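PDB 5J6Q: cell wall binding protein cwp8 from Peptoclostridium difficile, which probably attaches to the bacterial cell wall through three CWB2 modules, while its other domains probably extend from the cell surface. Local coordinates for residues A313-G318 against L326-L331; I368-V371 against K376-K379; E380-L385 against S391-V396; L534-L539 against A545-T550. All coordinates share one frame; numbering follows the deposited sequence.

Interaction 1. Residues A313-G318 against L326-L331; sequences AIILVG and LASAPL
Ile315 meets Ser328 and Leu331 in a buried, wholly apolar contact between a strand and the helical segment that follows it. Ile315 gives up the largest area of the three and touches both partners through different branches. Ile315 CD1 reaches Leu331, 3.6 Å from CG and 3.7 Å from CD2. The two side chains pass each other at a slant. In Leu331 the CG lies opposite the backbone N (chi1 -179°), which carries the branched end out from the helix to the strand. The other branch of Ile315 is looser, with CG2 4.2 Å from Ser328 CB.

Ser328 thus offers its methylene carbon to the strand, while its hydroxyl turns back to the preceding helix 322-327. OG lies beside the backbone N (chi1 -63°) and hydrogen-bonds Asp324 O one turn back. This satisfies a buried polar group next to an apolar one. The backbone changes course here: helix 322-327 ends and helix 329-334 begins. Ala329 N still bonds Leu326 O at 3.3 Å, but Pro330 has no N-H to give.

Ile315 also packs on Ile339 of one neighbouring strand and on Tyr369 and Val371 of the other. Strand 313-318 is therefore an inner strand, and the broken helical segment covers one face of it. Ile314 packs on Ile355, Val358 and Leu359 of helix 349-359, on the other face. Helices on both faces of a parallel sheet with strand order 2-1-3-4 fit the three-layer, toprim-like fold of a CWB2 module.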
loop_
_atom_site.group_PDB
_atom_site.type_symbol
_atom_site.label_atom_id
_atom_site.label_comp_id
_atom_site.label_asym_id
_atom_site.label_seq_id
_atom_site.Cartn_x
_atom_site.Cartn_y
_atom_site.Cartn_z
ATOM N N ALA A 313 -26.124 5.781 -21.174
ATOM C CA ALA A 313 -25.590 6.485 -22.334
ATOM C C ALA A 313 -24.108 6.769 -22.176
ATOM O O ALA A 313 -23.508 6.410 -21.155
ATOM C CB ALA A 313 -26.337 7.807 -22.522
ATOM N N ILE A 314 -23.502 7.378 -23.219
ATOM C CA ILE A 314 -22.080 7.745 -23.220
ATOM C C ILE A 314 -22.046 9.263 -23.646
ATOM O O ILE A 314 -22.812 9.646 -24.540
ATOM C CB ILE A 314 -21.203 6.924 -24.229
ATOM C CG1 ILE A 314 -21.351 5.396 -24.010
ATOM C CG2 ILE A 314 -19.682 7.388 -24.130
ATOM C CD1 ILE A 314 -20.606 4.852 -22.811
ATOM N N ILE A 315 -21.262 10.104 -22.922
ATOM C CA ILE A 315 -21.009 11.441 -23.332
ATOM C C ILE A 315 -19.560 11.334 -23.729
ATOM O O ILE A 315 -18.727 10.931 -22.902
ATOM C CB ILE A 315 -21.190 12.550 -22.285
ATOM C CG1 ILE A 315 -22.498 12.393 -21.490
ATOM C CG2 ILE A 315 -21.205 13.899 -23.036
ATOM C CD1 ILE A 315 -23.730 12.818 -22.340
ATOM N N LEU A 316 -19.229 11.706 -24.953
ATOM C CA LEU A 316 -17.855 11.627 -25.459
ATOM C C LEU A 316 -17.371 13.055 -25.864
ATOM O O LEU A 316 -18.019 13.709 -26.671
ATOM C CB LEU A 316 -17.881 10.693 -26.644
ATOM C CG LEU A 316 -16.555 10.149 -27.095
ATOM C CD1 LEU A 316 -15.796 9.528 -25.951
ATOM C CD2 LEU A 316 -16.870 9.054 -28.171
ATOM N N VAL A 317 -16.264 13.577 -25.250
ATOM C CA VAL A 317 -15.853 14.945 -25.609
ATOM C C VAL A 317 -14.434 14.871 -26.137
ATOM O O VAL A 317 -13.829 13.801 -26.044
ATOM C CB VAL A 317 -16.061 15.849 -24.322
ATOM C CG1 VAL A 317 -15.075 15.487 -23.232
ATOM C CG2 VAL A 317 -15.918 17.327 -24.645
ATOM N N GLY A 318 -13.878 15.940 -26.748
ATOM C CA GLY A 318 -12.481 15.882 -27.178
ATOM C C GLY A 318 -11.589 15.943 -25.922
ATOM O O GLY A 318 -11.958 16.598 -24.925
ATOM N N LEU A 326 -16.945 20.726 -19.355
ATOM C CA LEU A 326 -17.495 21.206 -18.076
ATOM C C LEU A 326 -18.965 21.489 -18.261
ATOM O O LEU A 326 -19.765 21.179 -17.375
ATOM C CB LEU A 326 -16.706 22.443 -17.545
ATOM C CG LEU A 326 -16.894 23.775 -18.284
ATOM C CD1 LEU A 326 -18.127 24.497 -17.764
ATOM C CD2 LEU A 326 -15.691 24.683 -18.007
ATOM N N ALA A 327 -19.338 22.069 -19.465
ATOM C CA ALA A 327 -20.773 22.305 -19.780
ATOM C C ALA A 327 -21.519 20.947 -19.884
ATOM O O ALA A 327 -22.729 20.894 -19.642
ATOM C CB ALA A 327 -20.890 23.063 -21.097
ATOM N N SER A 328 -20.808 19.829 -20.213
ATOM C CA SER A 328 -21.497 18.529 -20.310
ATOM C C SER A 328 -21.871 17.852 -18.989
ATOM O O SER A 328 -22.435 16.743 -19.043
ATOM C CB SER A 328 -20.640 17.558 -21.092
ATOM O OG SER A 328 -20.485 18.075 -22.402
ATOM N N ALA A 329 -21.604 18.490 -17.831
ATOM C CA ALA A 329 -21.840 17.805 -16.561
ATOM C C ALA A 329 -23.307 17.559 -16.265
ATOM O O ALA A 329 -23.578 16.431 -15.842
ATOM C CB ALA A 329 -21.213 18.598 -15.396
ATOM N N PRO A 330 -24.241 18.572 -16.376
ATOM C CA PRO A 330 -25.655 18.247 -16.080
ATOM C C PRO A 330 -26.174 17.241 -17.107
ATOM O O PRO A 330 -27.102 16.559 -16.801
ATOM C CB PRO A 330 -26.335 19.619 -16.102
ATOM C CG PRO A 330 -25.403 20.469 -16.879
ATOM C CD PRO A 330 -24.068 20.037 -16.487
ATOM N N LEU A 331 -25.553 17.157 -18.299
ATOM C CA LEU A 331 -25.957 16.261 -19.335
ATOM C C LEU A 331 -25.555 14.837 -18.969
ATOM O O LEU A 331 -26.429 13.944 -19.049
ATOM C CB LEU A 331 -25.345 16.619 -20.725
ATOM C CG LEU A 331 -25.843 15.634 -21.785
ATOM C CD1 LEU A 331 -27.414 15.566 -21.674
ATOM C CD2 LEU A 331 -25.449 15.988 -23.128
#

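Interaction 2. Residues I368-V371 against K376-K379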
loop_
_atom_site.group_PDB
_atom_site.type_symbol
_atom_site.label_atom_id
_atom_site.label_comp_id
_atom_site.label_asym_id
_atom_site.label_seq_id
_atom_site.Cartn_x
_atom_site.Cartn_y
_atom_site.Cartn_z
ATOM N N ILE A 368 -24.919 7.314 -27.604
ATOM C CA ILE A 368 -23.591 7.848 -27.487
ATOM C C ILE A 368 -23.689 9.285 -28.068
ATOM O O ILE A 368 -24.009 9.423 -29.267
ATOM C CB ILE A 368 -22.539 7.056 -28.285
ATOM C CG1 ILE A 368 -22.362 5.629 -27.700
ATOM C CG2 ILE A 368 -21.205 7.828 -28.281
ATOM C CD1 ILE A 368 -21.417 4.789 -28.563
ATOM N N TYR A 369 -23.513 10.343 -27.187
ATOM C CA TYR A 369 -23.518 11.692 -27.657
ATOM C C TYR A 369 -22.070 12.137 -27.808
ATOM O O TYR A 369 -21.290 11.951 -26.867
ATOM C CB TYR A 369 -24.180 12.626 -26.661
ATOM C CG TYR A 369 -25.595 12.278 -26.292
ATOM C CD1 TYR A 369 -25.867 11.301 -25.353
ATOM C CD2 TYR A 369 -26.673 12.960 -26.860
ATOM C CE1 TYR A 369 -27.178 11.011 -24.969
ATOM C CE2 TYR A 369 -27.982 12.676 -26.490
ATOM C CZ TYR A 369 -28.231 11.700 -25.545
ATOM O OH TYR A 369 -29.541 11.410 -25.193
ATOM N N ILE A 370 -21.697 12.713 -28.925
ATOM C CA ILE A 370 -20.348 13.248 -29.136
ATOM C C ILE A 370 -20.532 14.778 -28.988
ATOM O O ILE A 370 -21.306 15.357 -29.733
ATOM C CB ILE A 370 -19.876 12.789 -30.523
ATOM C CG1 ILE A 370 -19.542 11.305 -30.445
ATOM C CG2 ILE A 370 -18.662 13.583 -31.023
ATOM C CD1 ILE A 370 -19.566 10.583 -31.754
ATOM N N VAL A 371 -19.901 15.407 -27.972
ATOM C CA VAL A 371 -20.026 16.853 -27.798
ATOM C C VAL A 371 -18.874 17.560 -28.526
ATOM O O VAL A 371 -17.747 17.077 -28.461
ATOM C CB VAL A 371 -20.045 17.130 -26.289
ATOM C CG1 VAL A 371 -20.040 18.642 -26.009
ATOM C CG2 VAL A 371 -21.291 16.473 -25.672
ATOM N N LYS A 376 -12.795 18.350 -32.589
ATOM C CA LYS A 376 -12.585 17.729 -31.283
ATOM C C LYS A 376 -12.681 16.213 -31.445
ATOM O O LYS A 376 -11.792 15.490 -31.021
ATOM C CB LYS A 376 -13.654 18.224 -30.289
ATOM C CG LYS A 376 -13.306 19.539 -29.570
ATOM C CD LYS A 376 -12.509 20.510 -30.434
ATOM C CE LYS A 376 -11.360 21.131 -29.679
ATOM N NZ LYS A 376 -10.073 20.422 -29.946
ATOM N N VAL A 377 -13.777 15.746 -32.077
ATOM C CA VAL A 377 -14.025 14.343 -32.355
ATOM C C VAL A 377 -14.379 14.241 -33.855
ATOM O O VAL A 377 -15.476 14.637 -34.253
ATOM C CB VAL A 377 -15.185 13.778 -31.503
ATOM C CG1 VAL A 377 -15.235 12.264 -31.662
ATOM C CG2 VAL A 377 -15.042 14.172 -30.026
ATOM N N SER A 378 -13.468 13.715 -34.675
ATOM C CA SER A 378 -13.699 13.649 -36.127
ATOM C C SER A 378 -14.979 12.912 -36.576
ATOM O O SER A 378 -15.705 12.285 -35.792
ATOM C CB SER A 378 -12.505 12.991 -36.815
ATOM O OG SER A 378 -12.343 11.659 -36.366
ATOM N N LYS A 379 -15.245 13.014 -37.875
ATOM C CA LYS A 379 -16.385 12.365 -38.502
ATOM C C LYS A 379 -16.089 10.879 -38.552
ATOM O O LYS A 379 -16.989 10.064 -38.370
ATOM C CB LYS A 379 -16.596 12.929 -39.925
ATOM C CG LYS A 379 -17.757 12.276 -40.663
ATOM C CD LYS A 379 -19.097 12.893 -40.248
#
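Ile370 and Val377 make the apolar part of this contact, and both are buried. The CG2 methyl of Ile370 lies across the fork of Val377. Ile370 CG2 is 3.5 Å from Val377 CB, 3.7 Å from Val377 CG1 and 3.8 Å from Val377 CG2, so it touches the whole isopropyl group and not one methyl alone. The torsion of Ile370 (chi1 -74°) sets CG2 opposite its backbone N and leads it to the loop. Val371 takes part through its backbone: its O is 4.3 Å from Val377 CG2. Its side chain starts out in the other direction and packs on Ser328.

No hydrogen bond joins the two segments, and Val377 O and Ser378 OG have partners outside them. Val377 O accepts a hydrogen bond from Arg395 NH1. Ser378 is the N-cap of helix 379-386, where its OG pairs with Thr381 N and also with Lys344 O. The Lys376 chain begins toward the strand, but its end leads away from it, and the side chain packs on Ala321 and Asp324.

The chemistry is split within a few residues. Val377 packs against the apolar side chain of Ile370, while the backbone O beside it and the hydroxyl of Ser378 are both engaged. This is consistent with polar bonds helping to set the path of the loop into the helix, with one valine turned inward.

Interaction 3. Residues E380-L385 against S391-V396; sequences ETEEKL and SKVERV
Glu382 and Arg395 form a salt bridge across a beta-alpha-beta unit made of strand 367-371, helix 379-386 and strand 392-396. The helix runs nearly antiparallel to the last strand, at 158°, with the axes of the two segments 9.3 Å apart.

The charged pair is held at one carboxylate oxygen. Arg395 NH1 gives Glu382 OE2 a fairly straight hydrogen bond of 2.8 Å. Arg395 NE adds a weak one of 3.3 Å to the same Glu382 OE2. OE2 lies near the guanidinium plane, at its edge, but the NH1 approaches from above the carboxylate plane, 64° out of it. The glutamate is extended, whereas the arginine bends at chi3 (-76°) to meet it. Arg395 is tied down further: NH1 also serves Val377 O, and NH2 bonds Gly372 O. These bonds should fix the rotation of the guanidinium group.

The apolar part is formed by Val393, whose two methyls face different helix residues. Val393 CG1 is 3.9 Å from Glu382 CG, so the glutamate's methylene chain joins the apolar layer. Ile370 of the neighbouring strand packs on Val393 as well. Val393 CG2 lies at the last turn, 4.2 Å from Leu385 CB and 3.9 Å from Leu385 O.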
loop_
_atom_site.group_PDB
_atom_site.type_symbol
_atom_site.label_atom_id
_atom_site.label_comp_id
_atom_site.label_asym_id
_atom_site.label_seq_id
_atom_site.Cartn_x
_atom_site.Cartn_y
_atom_site.Cartn_z
ATOM N N GLU A 380 -14.809 10.528 -38.775
ATOM C CA GLU A 380 -14.401 9.127 -38.846
ATOM C C GLU A 380 -14.510 8.397 -37.503
ATOM O O GLU A 380 -14.830 7.212 -37.508
ATOM C CB GLU A 380 -12.971 8.994 -39.379
ATOM C CG GLU A 380 -12.748 7.640 -40.029
ATOM C CD GLU A 380 -11.299 7.389 -40.373
ATOM O OE1 GLU A 380 -10.964 7.341 -41.578
ATOM O OE2 GLU A 380 -10.499 7.233 -39.430
ATOM N N THR A 381 -14.245 9.055 -36.352
ATOM C CA THR A 381 -14.409 8.305 -35.098
ATOM C C THR A 381 -15.918 8.091 -34.943
ATOM O O THR A 381 -16.385 7.047 -34.469
ATOM C CB THR A 381 -13.809 9.081 -33.876
ATOM O OG1 THR A 381 -12.393 8.869 -33.848
ATOM C CG2 THR A 381 -14.415 8.597 -32.519
ATOM N N GLU A 382 -16.679 9.082 -35.357
ATOM C CA GLU A 382 -18.135 8.967 -35.276
ATOM C C GLU A 382 -18.680 7.745 -36.067
ATOM O O GLU A 382 -19.651 7.134 -35.605
ATOM C CB GLU A 382 -18.743 10.233 -35.830
ATOM C CG GLU A 382 -20.159 10.485 -35.370
ATOM C CD GLU A 382 -20.588 11.854 -35.820
ATOM O OE1 GLU A 382 -21.718 12.250 -35.526
ATOM O OE2 GLU A 382 -19.745 12.544 -36.484
ATOM N N GLU A 383 -18.045 7.378 -37.221
ATOM C CA GLU A 383 -18.463 6.241 -38.046
ATOM C C GLU A 383 -17.917 4.915 -37.524
ATOM O O GLU A 383 -18.502 3.862 -37.797
ATOM C CB GLU A 383 -18.023 6.448 -39.506
ATOM C CG GLU A 383 -16.518 6.469 -39.664
ATOM C CD GLU A 383 -16.067 7.010 -41.004
ATOM O OE1 GLU A 383 -15.252 6.331 -41.665
ATOM O OE2 GLU A 383 -16.515 8.109 -41.385
ATOM N N LYS A 384 -16.796 4.928 -36.800
ATOM C CA LYS A 384 -16.327 3.665 -36.247
ATOM C C LYS A 384 -17.331 3.325 -35.150
ATOM O O LYS A 384 -17.661 2.153 -34.929
ATOM C CB LYS A 384 -14.897 3.766 -35.663
ATOM C CG LYS A 384 -14.565 2.603 -34.705
ATOM C CD LYS A 384 -13.151 2.725 -34.077
ATOM C CE LYS A 384 -13.001 1.793 -32.877
ATOM N NZ LYS A 384 -12.242 0.524 -33.180
ATOM N N LEU A 385 -17.840 4.368 -34.476
ATOM C CA LEU A 385 -18.791 4.181 -33.403
ATOM C C LEU A 385 -20.138 3.728 -33.951
ATOM O O LEU A 385 -20.842 3.023 -33.253
ATOM C CB LEU A 385 -18.953 5.491 -32.626
ATOM C CG LEU A 385 -17.731 5.869 -31.798
ATOM C CD1 LEU A 385 -17.835 7.334 -31.421
ATOM C CD2 LEU A 385 -17.657 5.003 -30.551
ATOM N N SER A 391 -28.426 2.401 -30.106
ATOM C CA SER A 391 -29.657 3.025 -30.582
ATOM C C SER A 391 -29.359 4.232 -31.456
ATOM O O SER A 391 -30.035 4.431 -32.456
ATOM C CB SER A 391 -30.513 3.448 -29.394
ATOM O OG SER A 391 -31.640 4.211 -29.790
ATOM N N LYS A 392 -28.319 5.030 -31.107
ATOM C CA LYS A 392 -27.946 6.240 -31.865
ATOM C C LYS A 392 -26.652 7.009 -31.355
ATOM O O LYS A 392 -26.524 7.262 -30.154
ATOM C CB LYS A 392 -29.127 7.231 -31.802
ATOM C CG LYS A 392 -28.958 8.421 -32.737
ATOM C CD LYS A 392 -30.123 9.396 -32.635
ATOM C CE LYS A 392 -29.765 10.731 -33.245
ATOM N NZ LYS A 392 -30.634 11.835 -32.734
ATOM N N VAL A 393 -25.729 7.331 -32.286
ATOM C CA VAL A 393 -24.563 8.141 -32.088
ATOM C C VAL A 393 -25.063 9.539 -32.530
ATOM O O VAL A 393 -25.086 9.823 -33.720
ATOM C CB VAL A 393 -23.373 7.676 -32.957
ATOM C CG1 VAL A 393 -22.147 8.534 -32.660
ATOM C CG2 VAL A 393 -23.042 6.219 -32.699
ATOM N N GLU A 394 -25.496 10.379 -31.578
ATOM C CA GLU A 394 -26.037 11.711 -31.841
ATOM C C GLU A 394 -25.038 12.823 -31.531
ATOM O O GLU A 394 -24.515 12.882 -30.406
ATOM C CB GLU A 394 -27.284 11.898 -30.969
ATOM C CG GLU A 394 -27.854 13.306 -30.989
ATOM C CD GLU A 394 -29.150 13.404 -30.204
ATOM O OE1 GLU A 394 -29.418 12.524 -29.352
ATOM O OE2 GLU A 394 -29.907 14.365 -30.441
ATOM N N ARG A 395 -24.761 13.712 -32.503
ATOM C CA ARG A 395 -23.802 14.761 -32.195
ATOM C C ARG A 395 -24.499 16.012 -31.695
ATOM O O ARG A 395 -25.547 16.444 -32.226
ATOM C CB ARG A 395 -22.873 15.063 -33.375
ATOM C CG ARG A 395 -21.611 15.764 -32.836
ATOM C CD ARG A 395 -20.621 16.236 -33.891
ATOM N NE ARG A 395 -19.848 15.116 -34.430
ATOM C CZ ARG A 395 -18.520 15.022 -34.404
ATOM N NH1 ARG A 395 -17.912 13.993 -34.971
ATOM N NH2 ARG A 395 -17.790 15.951 -33.797
ATOM N N VAL A 396 -23.910 16.567 -30.608
ATOM C CA VAL A 396 -24.402 17.740 -29.889
ATOM C C VAL A 396 -23.339 18.773 -30.141
ATOM O O VAL A 396 -22.281 18.774 -29.471
ATOM C CB VAL A 396 -24.561 17.428 -28.371
ATOM C CG1 VAL A 396 -25.080 18.645 -27.613
ATOM C CG2 VAL A 396 -25.504 16.239 -28.165
#

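Interaction 4. Residues L534-L539 against A545-T550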
loop_
_atom_site.group_PDB
_atom_site.type_symbol
_atom_site.label_atom_id
_atom_site.label_comp_id
_atom_site.label_asym_id
_atom_site.label_seq_id
_atom_site.Cartn_x
_atom_site.Cartn_y
_atom_site.Cartn_z
ATOM N N LEU A 534 -13.541 17.994 -14.868
ATOM C CA LEU A 534 -14.722 17.838 -15.677
ATOM C C LEU A 534 -15.168 16.339 -15.755
ATOM O O LEU A 534 -16.352 16.113 -15.668
ATOM C CB LEU A 534 -14.529 18.562 -17.046
ATOM C CG LEU A 534 -13.875 17.773 -18.089
ATOM C CD1 LEU A 534 -14.956 16.922 -18.850
ATOM C CD2 LEU A 534 -13.115 18.713 -18.998
ATOM N N THR A 535 -14.281 15.314 -15.822
ATOM C CA THR A 535 -14.868 13.943 -15.823
ATOM C C THR A 535 -15.472 13.595 -14.453
ATOM O O THR A 535 -16.449 12.847 -14.414
ATOM C CB THR A 535 -13.848 12.858 -16.182
ATOM O OG1 THR A 535 -12.721 12.909 -15.343
ATOM C CG2 THR A 535 -13.385 12.962 -17.637
ATOM N N ALA A 536 -14.934 14.183 -13.324
ATOM C CA ALA A 536 -15.534 13.889 -12.036
ATOM C C ALA A 536 -16.748 14.763 -11.609
ATOM O O ALA A 536 -17.433 14.399 -10.610
ATOM C CB ALA A 536 -14.478 13.956 -10.926
ATOM N N ALA A 537 -17.060 15.825 -12.261
ATOM C CA ALA A 537 -18.151 16.622 -11.733
ATOM C C ALA A 537 -19.529 15.785 -11.593
ATOM O O ALA A 537 -20.165 16.037 -10.612
ATOM C CB ALA A 537 -18.363 17.858 -12.589
ATOM N N PRO A 538 -20.006 14.873 -12.519
ATOM C CA PRO A 538 -21.300 14.139 -12.285
ATOM C C PRO A 538 -21.146 13.249 -11.108
ATOM O O PRO A 538 -22.124 12.928 -10.409
ATOM C CB PRO A 538 -21.535 13.352 -13.609
ATOM C CG PRO A 538 -20.232 13.695 -14.506
ATOM C CD PRO A 538 -19.674 14.936 -13.953
ATOM N N LEU A 539 -19.866 12.769 -10.867
ATOM C CA LEU A 539 -19.634 11.939 -9.724
ATOM C C LEU A 539 -19.786 12.783 -8.445
ATOM O O LEU A 539 -20.544 12.385 -7.507
ATOM C CB LEU A 539 -18.279 11.259 -9.857
ATOM C CG LEU A 539 -17.764 10.710 -8.534
ATOM C CD1 LEU A 539 -18.598 9.513 -8.121
ATOM C CD2 LEU A 539 -16.356 10.206 -8.673
ATOM N N ALA A 545 -21.548 16.874 -3.511
ATOM C CA ALA A 545 -20.324 17.233 -2.840
ATOM C C ALA A 545 -19.559 18.177 -3.801
ATOM O O ALA A 545 -19.785 18.152 -5.000
ATOM C CB ALA A 545 -19.489 15.890 -2.612
ATOM N N PRO A 546 -18.709 19.039 -3.264
ATOM C CA PRO A 546 -17.960 19.966 -4.141
ATOM C C PRO A 546 -16.548 19.370 -4.672
ATOM O O PRO A 546 -16.039 18.370 -4.180
ATOM C CB PRO A 546 -17.686 21.123 -3.203
ATOM C CG PRO A 546 -17.279 20.376 -1.924
ATOM C CD PRO A 546 -18.501 19.370 -1.836
ATOM N N ILE A 547 -15.958 20.063 -5.656
ATOM C CA ILE A 547 -14.671 19.692 -6.161
ATOM C C ILE A 547 -13.754 20.868 -5.728
ATOM O O ILE A 547 -13.970 21.986 -6.144
ATOM C CB ILE A 547 -14.629 19.491 -7.683
ATOM C CG1 ILE A 547 -15.456 18.255 -8.052
ATOM C CG2 ILE A 547 -13.043 19.284 -8.149
ATOM C CD1 ILE A 547 -15.575 17.964 -9.591
ATOM N N VAL A 548 -12.828 20.624 -4.826
ATOM C CA VAL A 548 -11.886 21.678 -4.469
ATOM C C VAL A 548 -10.837 21.681 -5.659
ATOM O O VAL A 548 -10.294 20.619 -5.977
ATOM C CB VAL A 548 -11.217 21.245 -3.132
ATOM C CG1 VAL A 548 -9.969 22.145 -2.775
ATOM C CG2 VAL A 548 -12.284 21.311 -1.996
ATOM N N LEU A 549 -10.556 22.830 -6.291
ATOM C CA LEU A 549 -9.545 22.767 -7.385
ATOM C C LEU A 549 -8.201 23.266 -6.849
ATOM O O LEU A 549 -8.023 24.448 -6.431
ATOM C CB LEU A 549 -9.970 23.655 -8.536
ATOM C CG LEU A 549 -11.228 23.152 -9.256
ATOM C CD1 LEU A 549 -11.655 24.233 -10.249
ATOM C CD2 LEU A 549 -11.016 21.761 -9.945
ATOM N N THR A 550 -7.233 22.311 -6.815
ATOM C CA THR A 550 -5.928 22.749 -6.436
ATOM C C THR A 550 -4.846 21.795 -6.998
ATOM O O THR A 550 -5.112 20.590 -7.138
ATOM C CB THR A 550 -5.766 22.788 -4.900
ATOM O OG1 THR A 550 -4.606 23.604 -4.599
ATOM C CG2 THR A 550 -5.509 21.445 -4.335
#
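Ala537 on the helix and Ile547 on the strand bring the two backbones closest, with their CA atoms 7.3 Å apart. The helix is kinked at this point. The N atoms of Pro538 and Leu539 make no bond to the preceding turn, and proline has no N-H to offer. Ala537 N reaches Leu534 O only weakly, at 3.5 Å.

One methyl does the touching. CD1 of Ile547 presses against the helix backbone where Ala536 joins Ala537. Ile547 CD1 is 3.6 Å from Ala537 CA, 3.7 Å from Ala537 N and 4.0 Å from Ala536 C. Ala537 CB is a little farther from Ile547 CD1, at 4.1 Å. The isoleucine chain is extended at chi2 (177°), which pushes CD1 out to its full length. The small alanine side chains let the methyl come right up to the main chain.

The two elements belong to a beta-alpha-beta unit, strand 516-519, helix 531-542 and strand 547-549, in the third CWB2 module. Strand 547-549 is outermost in its parallel sheet. Asn502 bonds its backbone with both ends of its amide, OD1 to Leu549 N and ND2 to Ile547 O. Pro538 heads away from the strand and packs on Ala332 and Ser333 of helix 329-334.

Overall arrangement
Interactions 1, 2 and 3 share one parallel sheet and follow one another along the chain. Neighbouring strands 313-318, 367-371 and 392-396 each supply one segment. Interactions 1 and 2 are buried and apolar across their segments. Interaction 3, at an outermost strand, is partly exposed and adds a salt bridge. Arg395 connects it to the loop of interaction 2, and Leu385 packs on Leu316 of interaction 1. Interaction 4 is a buried contact in another CWB2 module. It touches interaction 1, where Ala537 and Pro538 meet Ala329, so helices of two CWB2 modules pack together. It does not touch interactions 2 and 3, whose centres lie about 23 Å and 27 Å from its own.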